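Local coordinates for protein siderophore enterobactin esterase (Emericella nidulans, PDB 6GUO) that hydrolyses the bacterial xenosiderophore enterobactin to N-(2,3-dihydroxybenzoyl)-L-serine, an esterase activity needed for iron release inside the fungal cell, at residues F162-G167 / S286-A291; P231-V236 / E240-R245. All blocks are in the same frame, centred on the assembly; numbering follows the deposited sequence.

Contact 1: F162-G167 / S286-A291; sequences FGHSYG and SVIGPA
H164 offers one face of its imidazole to I288, and this single overlap makes up the tight part of the contact. CG1 of I288 stands 3.4 Å from the centroid of the H164 ring and only 5° off its normal, a nearly perpendicular CH-pi approach that brings it within 3.5 Å of NE2. Beyond it, CD1 of I288 extends over the same face toward the ND1-CE1 bond, 3.7 Å from ND1 of H164. The first torsion of I288 (chi1 -68°) turns CG1 away from its own carbonyl carbon and, with the extended chi2, lays the ethyl arm over the ring. V287 fits differently: its CG1 arrives at the ring edge, close to the plane, 3.9 Å from H164 NE2. The rest is looser. CE1 of F162 lies 3.8 Å from A291 O in an oblique approach, and the methyl of A291 keeps a greater distance. No hydrogen bond crosses between the segments, and all five touching residues are buried, so the slack side faces protein: F162 also packs on L186 and A188 of the adjacent strand 184-188. On the subunit interface, I288 meets R73 of the second subunit. H164 also meets the ring of H284 and comes about 4 Å from a bound triethylene glycol, probably from the crystallisation liquor, which may mark a pocket. Directly after H164 the chain turns sharply from strand 156-164 into helix 166-177, S165 taking a positive phi (62°) between G163 and G167, an arrangement consistent with the nucleophile elbow (GxSxG) of an alpha/beta-hydrolase.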
ATOM      1  N   PHE A 162     -14.844   0.062   0.655  1.00 14.08           N
ATOM      2  CA  PHE A 162     -13.839   1.102   0.858  1.00 13.90           C
ATOM      3  C   PHE A 162     -13.898   2.113  -0.271  1.00 13.67           C
ATOM      4  O   PHE A 162     -13.975   1.743  -1.435  1.00 13.95           O
ATOM      5  CB  PHE A 162     -12.432   0.505   0.916  1.00 14.23           C
ATOM      6  CG  PHE A 162     -11.341   1.535   1.080  1.00 14.16           C
ATOM      7  CD1 PHE A 162     -10.784   1.786   2.323  1.00 14.71           C
ATOM      8  CD2 PHE A 162     -10.873   2.261  -0.016  1.00 13.94           C
ATOM      9  CE1 PHE A 162      -9.782   2.732   2.476  1.00 14.66           C
ATOM     10  CE2 PHE A 162      -9.874   3.211   0.134  1.00 13.70           C
ATOM     11  CZ  PHE A 162      -9.331   3.446   1.382  1.00 13.54           C
ATOM     12  N   GLY A 163     -13.818   3.387   0.096  1.00 14.37           N
ATOM     13  CA  GLY A 163     -13.630   4.475  -0.853  1.00 14.49           C
ATOM     14  C   GLY A 163     -12.843   5.618  -0.228  1.00 15.22           C
ATOM     15  O   GLY A 163     -12.901   5.823   0.986  1.00 15.37           O
ATOM     16  N   HIS A 164     -12.099   6.337  -1.068  1.00 15.40           N
ATOM     17  CA  HIS A 164     -11.323   7.513  -0.675  1.00 16.11           C
ATOM     18  C   HIS A 164     -11.840   8.757  -1.404  1.00 16.09           C
ATOM     19  O   HIS A 164     -12.198   8.677  -2.579  1.00 16.62           O
ATOM     20  CB  HIS A 164      -9.840   7.306  -0.987  1.00 16.49           C
ATOM     21  CG  HIS A 164      -8.991   8.518  -0.743  1.00 16.87           C
ATOM     22  ND1 HIS A 164      -8.720   9.445  -1.724  1.00 17.63           N
ATOM     23  CD2 HIS A 164      -8.341   8.943   0.366  1.00 16.95           C
ATOM     24  CE1 HIS A 164      -7.946  10.393  -1.225  1.00 17.21           C
ATOM     25  NE2 HIS A 164      -7.703  10.111   0.039  1.00 17.27           N
ATOM     26  N   SER A 165     -11.867   9.889  -0.690  1.00 15.88           N
ATOM     27  CA  SER A 165     -12.310  11.184  -1.231  0.60 16.05           C
ATOM     28  C   SER A 165     -13.785  11.104  -1.671  1.00 15.96           C
ATOM     29  O   SER A 165     -14.637  10.816  -0.827  1.00 15.39           O
ATOM     30  CB  SER A 165     -11.336  11.735  -2.299  0.60 17.30           C
ATOM     31  OG  SER A 165     -11.304  10.984  -3.496  0.60 15.76           O
ATOM     32  N   TYR A 166     -14.115  11.334  -2.947  1.00 15.86           N
ATOM     33  CA  TYR A 166     -15.493  11.062  -3.394  1.00 16.28           C
ATOM     34  C   TYR A 166     -15.921   9.623  -3.099  1.00 15.98           C
ATOM     35  O   TYR A 166     -17.094   9.380  -2.814  1.00 15.95           O
ATOM     36  CB  TYR A 166     -15.685  11.363  -4.886  1.00 18.09           C
ATOM     37  CG  TYR A 166     -15.869  12.822  -5.257  1.00 19.75           C
ATOM     38  CD1 TYR A 166     -15.991  13.829  -4.287  1.00 21.38           C
ATOM     39  CD2 TYR A 166     -15.968  13.193  -6.592  1.00 20.75           C
ATOM     40  CE1 TYR A 166     -16.172  15.150  -4.646  1.00 23.01           C
ATOM     41  CE2 TYR A 166     -16.151  14.516  -6.957  1.00 22.32           C
ATOM     42  CZ  TYR A 166     -16.256  15.487  -5.980  1.00 23.50           C
ATOM     43  OH  TYR A 166     -16.432  16.802  -6.323  1.00 26.46           O
ATOM     44  N   GLY A 167     -14.977   8.681  -3.167  1.00 15.42           N
ATOM     45  CA  GLY A 167     -15.221   7.304  -2.738  1.00 15.77           C
ATOM     46  C   GLY A 167     -15.674   7.184  -1.289  1.00 15.50           C
ATOM     47  O   GLY A 167     -16.539   6.369  -0.970  1.00 15.28           O
ATOM     48  N   SER A 286      -1.076  11.035  -0.182  1.00 16.38           N
ATOM     49  CA  SER A 286      -0.184  10.125   0.549  1.00 15.35           C
ATOM     50  C   SER A 286      -0.912   9.269   1.591  1.00 15.78           C
ATOM     51  O   SER A 286      -0.419   8.211   1.958  1.00 17.24           O
ATOM     52  CB  SER A 286       0.980  10.883   1.203  1.00 15.51           C
ATOM     53  OG  SER A 286       0.559  11.636   2.329  1.00 15.27           O
ATOM     54  N   VAL A 287      -2.077   9.715   2.056  1.00 14.69           N
ATOM     55  CA  VAL A 287      -2.844   8.948   3.045  1.00 14.53           C
ATOM     56  C   VAL A 287      -3.537   7.698   2.469  1.00 15.12           C
ATOM     57  O   VAL A 287      -3.928   6.822   3.235  1.00 14.78           O
ATOM     58  CB  VAL A 287      -3.875   9.843   3.781  1.00 13.75           C
ATOM     59  CG1 VAL A 287      -5.100  10.118   2.909  1.00 13.21           C
ATOM     60  CG2 VAL A 287      -4.282   9.230   5.113  1.00 14.24           C
ATOM     61  N   ILE A 288      -3.676   7.602   1.143  1.00 15.82           N
ATOM     62  CA  ILE A 288      -4.447   6.513   0.523  1.00 17.37           C
ATOM     63  C   ILE A 288      -3.896   5.141   0.918  1.00 17.63           C
ATOM     64  O   ILE A 288      -4.641   4.290   1.415  1.00 18.09           O
ATOM     65  CB  ILE A 288      -4.525   6.654  -1.018  1.00 18.00           C
ATOM     66  CG1 ILE A 288      -5.381   7.873  -1.379  1.00 18.32           C
ATOM     67  CG2 ILE A 288      -5.120   5.397  -1.656  1.00 18.30           C
ATOM     68  CD1 ILE A 288      -5.375   8.251  -2.845  1.00 18.55           C
ATOM     69  N   GLY A 289      -2.595   4.950   0.718  1.00 18.32           N
ATOM     70  CA  GLY A 289      -1.923   3.694   1.044  1.00 19.19           C
ATOM     71  C   GLY A 289      -2.097   3.284   2.500  1.00 19.25           C
ATOM     72  O   GLY A 289      -2.607   2.195   2.770  1.00 19.92           O
ATOM     73  N   PRO A 290      -1.686   4.156   3.445  1.00 18.72           N
ATOM     74  CA  PRO A 290      -1.884   3.882   4.876  1.00 17.92           C
ATOM     75  C   PRO A 290      -3.338   3.650   5.287  1.00 17.34           C
ATOM     76  O   PRO A 290      -3.607   2.734   6.073  1.00 16.80           O
ATOM     77  CB  PRO A 290      -1.332   5.136   5.564  1.00 18.23           C
ATOM     78  CG  PRO A 290      -0.354   5.704   4.600  1.00 18.94           C
ATOM     79  CD  PRO A 290      -0.831   5.335   3.224  1.00 18.51           C
ATOM     80  N   ALA A 291      -4.258   4.459   4.757  1.00 17.17           N
ATOM     81  CA  ALA A 291      -5.681   4.340   5.105  1.00 17.04           C
ATOM     82  C   ALA A 291      -6.312   3.061   4.553  1.00 16.82           C
ATOM     83  O   ALA A 291      -7.146   2.443   5.222  1.00 16.28           O
ATOM     84  CB  ALA A 291      -6.455   5.562   4.640  1.00 17.45           C
TER

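Contact 2: P231-V236 / E240-R245; sequences PVRQRV and EMFKRR
R233 lies along the ring of F242, and its aliphatic chain can be followed outward over that aromatic surface. CB sits over the ring centre, 3.8 Å from the F242 centroid and 11° off the normal, a CH-pi contact. CG comes next, 4.0 Å from CG of F242, and CD continues past the same atom toward CD2. With CG anti to the backbone N (chi1 -173°) and the chain extended as far as NE, the guanidinium is carried to the F242 CB end of the ring, its plane almost parallel to the aromatic one; its polar tip is engaged by D239 in a salt bridge and by the backbone O of E237. The two segments belong to the beta-alpha-beta crossover from strand 219-225 to strand 273-279: the loop leaving the first strand folds back on the opening turns of helix 239-252. R245 grips that loop one turn further along. Its NH2 donates to V232 O at 2.9 Å, with the acceptor in the guanidinium plane but the donor above the carbonyl plane, while NE pairs with E237. The same V232 oxygen takes a weak bond from Q234 NE2, and NH1 of R245 rests 3.6 Å from CB of P231.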
ATOM      1  N   PRO A 231      -2.183  22.050   5.393  1.00 21.53           N
ATOM      2  CA  PRO A 231      -1.126  21.698   4.445  1.00 21.04           C
ATOM      3  C   PRO A 231       0.246  22.269   4.807  1.00 21.09           C
ATOM      4  O   PRO A 231       0.343  23.309   5.465  1.00 21.23           O
ATOM      5  CB  PRO A 231      -1.627  22.263   3.107  1.00 22.09           C
ATOM      6  CG  PRO A 231      -2.704  23.221   3.445  1.00 23.33           C
ATOM      7  CD  PRO A 231      -3.284  22.786   4.747  1.00 22.59           C
ATOM      8  N   VAL A 232       1.279  21.552   4.378  1.00 21.43           N
ATOM      9  CA  VAL A 232       2.671  21.901   4.613  1.00 22.65           C
ATOM     10  C   VAL A 232       3.312  22.133   3.253  1.00 23.02           C
ATOM     11  O   VAL A 232       3.167  21.314   2.343  1.00 23.08           O
ATOM     12  CB  VAL A 232       3.403  20.768   5.363  1.00 23.74           C
ATOM     13  CG1 VAL A 232       4.896  21.060   5.488  1.00 24.88           C
ATOM     14  CG2 VAL A 232       2.776  20.561   6.736  1.00 24.28           C
ATOM     15  N   ARG A 233       4.033  23.242   3.119  1.00 23.57           N
ATOM     16  CA  ARG A 233       4.642  23.589   1.848  1.00 26.37           C
ATOM     17  C   ARG A 233       5.707  22.566   1.481  1.00 25.89           C
ATOM     18  O   ARG A 233       6.568  22.234   2.302  1.00 26.26           O
ATOM     19  CB  ARG A 233       5.253  24.982   1.894  1.00 28.97           C
ATOM     20  CG  ARG A 233       5.739  25.442   0.535  1.00 30.62           C
ATOM     21  CD  ARG A 233       5.930  26.937   0.492  1.00 32.59           C
ATOM     22  NE  ARG A 233       6.379  27.365  -0.827  1.00 34.01           N
ATOM     23  CZ  ARG A 233       6.796  28.592  -1.127  1.00 37.89           C
ATOM     24  NH1 ARG A 233       6.829  29.553  -0.199  1.00 42.66           N
ATOM     25  NH2 ARG A 233       7.184  28.867  -2.369  1.00 38.52           N
ATOM     26  N   GLN A 234       5.629  22.053   0.255  1.00 25.53           N
ATOM     27  CA  GLN A 234       6.597  21.071  -0.216  1.00 27.02           C
ATOM     28  C   GLN A 234       7.876  21.776  -0.642  1.00 27.10           C
ATOM     29  O   GLN A 234       7.876  22.986  -0.894  1.00 26.30           O
ATOM     30  CB  GLN A 234       6.008  20.222  -1.346  1.00 29.11           C
ATOM     31  CG  GLN A 234       4.776  19.422  -0.924  1.00 32.31           C
ATOM     32  CD  GLN A 234       4.995  18.609   0.352  1.00 35.53           C
ATOM     33  OE1 GLN A 234       5.917  17.788   0.436  1.00 33.77           O
ATOM     34  NE2 GLN A 234       4.154  18.845   1.358  1.00 35.90           N
ATOM     35  N   ARG A 235       8.962  21.009  -0.691  1.00 27.23           N
ATOM     36  CA  ARG A 235      10.304  21.541  -0.944  1.00 27.31           C
ATOM     37  C   ARG A 235      10.360  22.344  -2.238  1.00 27.71           C
ATOM     38  O   ARG A 235      10.917  23.442  -2.266  1.00 27.86           O
ATOM     39  CB  ARG A 235      11.325  20.402  -0.996  1.00 26.85           C
ATOM     40  CG  ARG A 235      12.778  20.854  -1.077  1.00 25.86           C
ATOM     41  CD  ARG A 235      13.722  19.665  -1.035  1.00 25.54           C
ATOM     42  NE  ARG A 235      13.460  18.719  -2.120  1.00 25.08           N
ATOM     43  CZ  ARG A 235      13.831  18.871  -3.395  1.00 24.85           C
ATOM     44  NH1 ARG A 235      13.521  17.929  -4.283  1.00 24.82           N
ATOM     45  NH2 ARG A 235      14.507  19.948  -3.799  1.00 24.86           N
ATOM     46  N   VAL A 236       9.785  21.774  -3.296  1.00 28.60           N
ATOM     47  CA  VAL A 236       9.657  22.428  -4.591  1.00 31.13           C
ATOM     48  C   VAL A 236       8.170  22.719  -4.792  1.00 32.01           C
ATOM     49  O   VAL A 236       7.388  21.830  -5.143  1.00 35.90           O
ATOM     50  CB  VAL A 236      10.206  21.545  -5.737  1.00 31.89           C
ATOM     51  CG1 VAL A 236      10.213  22.314  -7.052  1.00 33.21           C
ATOM     52  CG2 VAL A 236      11.611  21.052  -5.409  1.00 31.21           C
ATOM     53  N   GLU A 240       2.202  30.766  -4.750  1.00 27.33           N
ATOM     54  CA  GLU A 240       0.792  30.770  -5.129  1.00 29.13           C
ATOM     55  C   GLU A 240       0.185  29.381  -5.198  1.00 27.94           C
ATOM     56  O   GLU A 240      -0.970  29.213  -4.817  1.00 27.12           O
ATOM     57  CB  GLU A 240       0.563  31.522  -6.449  1.00 31.49           C
ATOM     58  CG  GLU A 240       0.847  33.019  -6.375  1.00 30.42           C
ATOM     59  CD  GLU A 240       0.343  33.669  -5.089  1.00 19.89           C
ATOM     60  OE1 GLU A 240      -0.886  33.705  -4.897  1.00 25.91           O
ATOM     61  OE2 GLU A 240       1.193  34.129  -4.276  1.00 33.64           O
ATOM     62  N   MET A 241       0.948  28.389  -5.659  1.00 26.92           N
ATOM     63  CA  MET A 241       0.443  27.015  -5.682  1.00 27.72           C
ATOM     64  C   MET A 241       0.210  26.488  -4.264  1.00 23.19           C
ATOM     65  O   MET A 241      -0.782  25.809  -4.027  1.00 22.84           O
ATOM     66  CB  MET A 241       1.348  26.078  -6.494  1.00 30.75           C
ATOM     67  CG  MET A 241       1.298  26.318  -8.003  1.00 35.47           C
ATOM     68  SD  MET A 241      -0.310  26.047  -8.787  1.00 42.38           S
ATOM     69  CE  MET A 241      -0.057  26.881 -10.353  1.00 44.37           C
ATOM     70  N   PHE A 242       1.093  26.828  -3.323  1.00 20.76           N
ATOM     71  CA  PHE A 242       0.876  26.493  -1.911  1.00 20.60           C
ATOM     72  C   PHE A 242      -0.349  27.208  -1.324  1.00 21.14           C
ATOM     73  O   PHE A 242      -1.144  26.599  -0.607  1.00 20.37           O
ATOM     74  CB  PHE A 242       2.117  26.809  -1.064  1.00 20.24           C
ATOM     75  CG  PHE A 242       1.919  26.558   0.409  1.00 21.18           C
ATOM     76  CD1 PHE A 242       1.610  25.281   0.869  1.00 21.23           C
ATOM     77  CD2 PHE A 242       2.010  27.598   1.335  1.00 22.51           C
ATOM     78  CE1 PHE A 242       1.411  25.040   2.222  1.00 22.60           C
ATOM     79  CE2 PHE A 242       1.812  27.362   2.691  1.00 23.74           C
ATOM     80  CZ  PHE A 242       1.513  26.082   3.136  1.00 23.52           C
ATOM     81  N   LYS A 243      -0.498  28.495  -1.626  1.00 22.40           N
ATOM     82  CA  LYS A 243      -1.646  29.261  -1.126  1.00 23.11           C
ATOM     83  C   LYS A 243      -2.981  28.747  -1.679  1.00 24.34           C
ATOM     84  O   LYS A 243      -3.986  28.755  -0.959  1.00 21.94           O
ATOM     85  CB  LYS A 243      -1.457  30.753  -1.390  1.00 24.54           C
ATOM     86  CG  LYS A 243      -0.350  31.339  -0.536  1.00 24.44           C
ATOM     87  CD  LYS A 243       0.013  32.748  -0.946  1.00 25.23           C
ATOM     88  CE  LYS A 243       1.232  33.229  -0.179  1.00 25.77           C
ATOM     89  NZ  LYS A 243       1.572  34.634  -0.527  1.00 26.11           N
ATOM     90  N   ARG A 244      -2.980  28.285  -2.933  1.00 25.81           N
ATOM     91  CA  ARG A 244      -4.138  27.579  -3.512  1.00 28.45           C
ATOM     92  C   ARG A 244      -4.516  26.350  -2.687  1.00 25.76           C
ATOM     93  O   ARG A 244      -5.693  26.124  -2.421  1.00 23.61           O
ATOM     94  CB  ARG A 244      -3.867  27.136  -4.955  1.00 33.97           C
ATOM     95  CG  ARG A 244      -3.950  28.242  -5.993  1.00 41.17           C
ATOM     96  CD  ARG A 244      -3.254  27.825  -7.285  1.00 48.02           C
ATOM     97  NE  ARG A 244      -3.849  28.430  -8.478  1.00 55.57           N
ATOM     98  CZ  ARG A 244      -3.765  29.717  -8.823  1.00 61.41           C
ATOM     99  NH1 ARG A 244      -3.114  30.605  -8.066  1.00 62.44           N
ATOM    100  NH2 ARG A 244      -4.354  30.131  -9.943  1.00 65.96           N
ATOM    101  N   ARG A 245      -3.513  25.563  -2.293  1.00 24.71           N
ATOM    102  CA  ARG A 245      -3.741  24.386  -1.450  1.00 23.80           C
ATOM    103  C   ARG A 245      -4.274  24.776  -0.067  1.00 22.58           C
ATOM    104  O   ARG A 245      -5.155  24.101   0.465  1.00 22.10           O
ATOM    105  CB  ARG A 245      -2.479  23.512  -1.337  1.00 24.08           C
ATOM    106  CG  ARG A 245      -2.044  22.907  -2.667  1.00 24.82           C
ATOM    107  CD  ARG A 245      -1.166  21.675  -2.513  1.00 24.10           C
ATOM    108  NE  ARG A 245       0.074  21.938  -1.766  1.00 22.97           N
ATOM    109  CZ  ARG A 245       0.380  21.464  -0.552  1.00 23.00           C
ATOM    110  NH1 ARG A 245      -0.453  20.683   0.138  1.00 24.46           N
ATOM    111  NH2 ARG A 245       1.558  21.777  -0.013  1.00 22.44           N
TER

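Overall arrangement
Contact 2 is nested along the chain within the long stretch of chain that contact 1 closes: 162-167 comes first, then 231-236 and 240-245, and finally 286-291. Their centres are 21 Å apart and their nearest atoms about 8 Å, without touching. Contact 1, about 7 Å from the centre of the chain, ties the end of the central strand 156-164 to the start of the last helix, 288-301. Contact 2 lies some 27 Å out, on the excursion between the neighbouring parallel strands 219-225 and 273-279. Both touch the second subunit of the homodimer, contact 1 through the start of helix 288-301 and contact 2 through its loop, while the probable nucleophile turn lies on the other segment of contact 1.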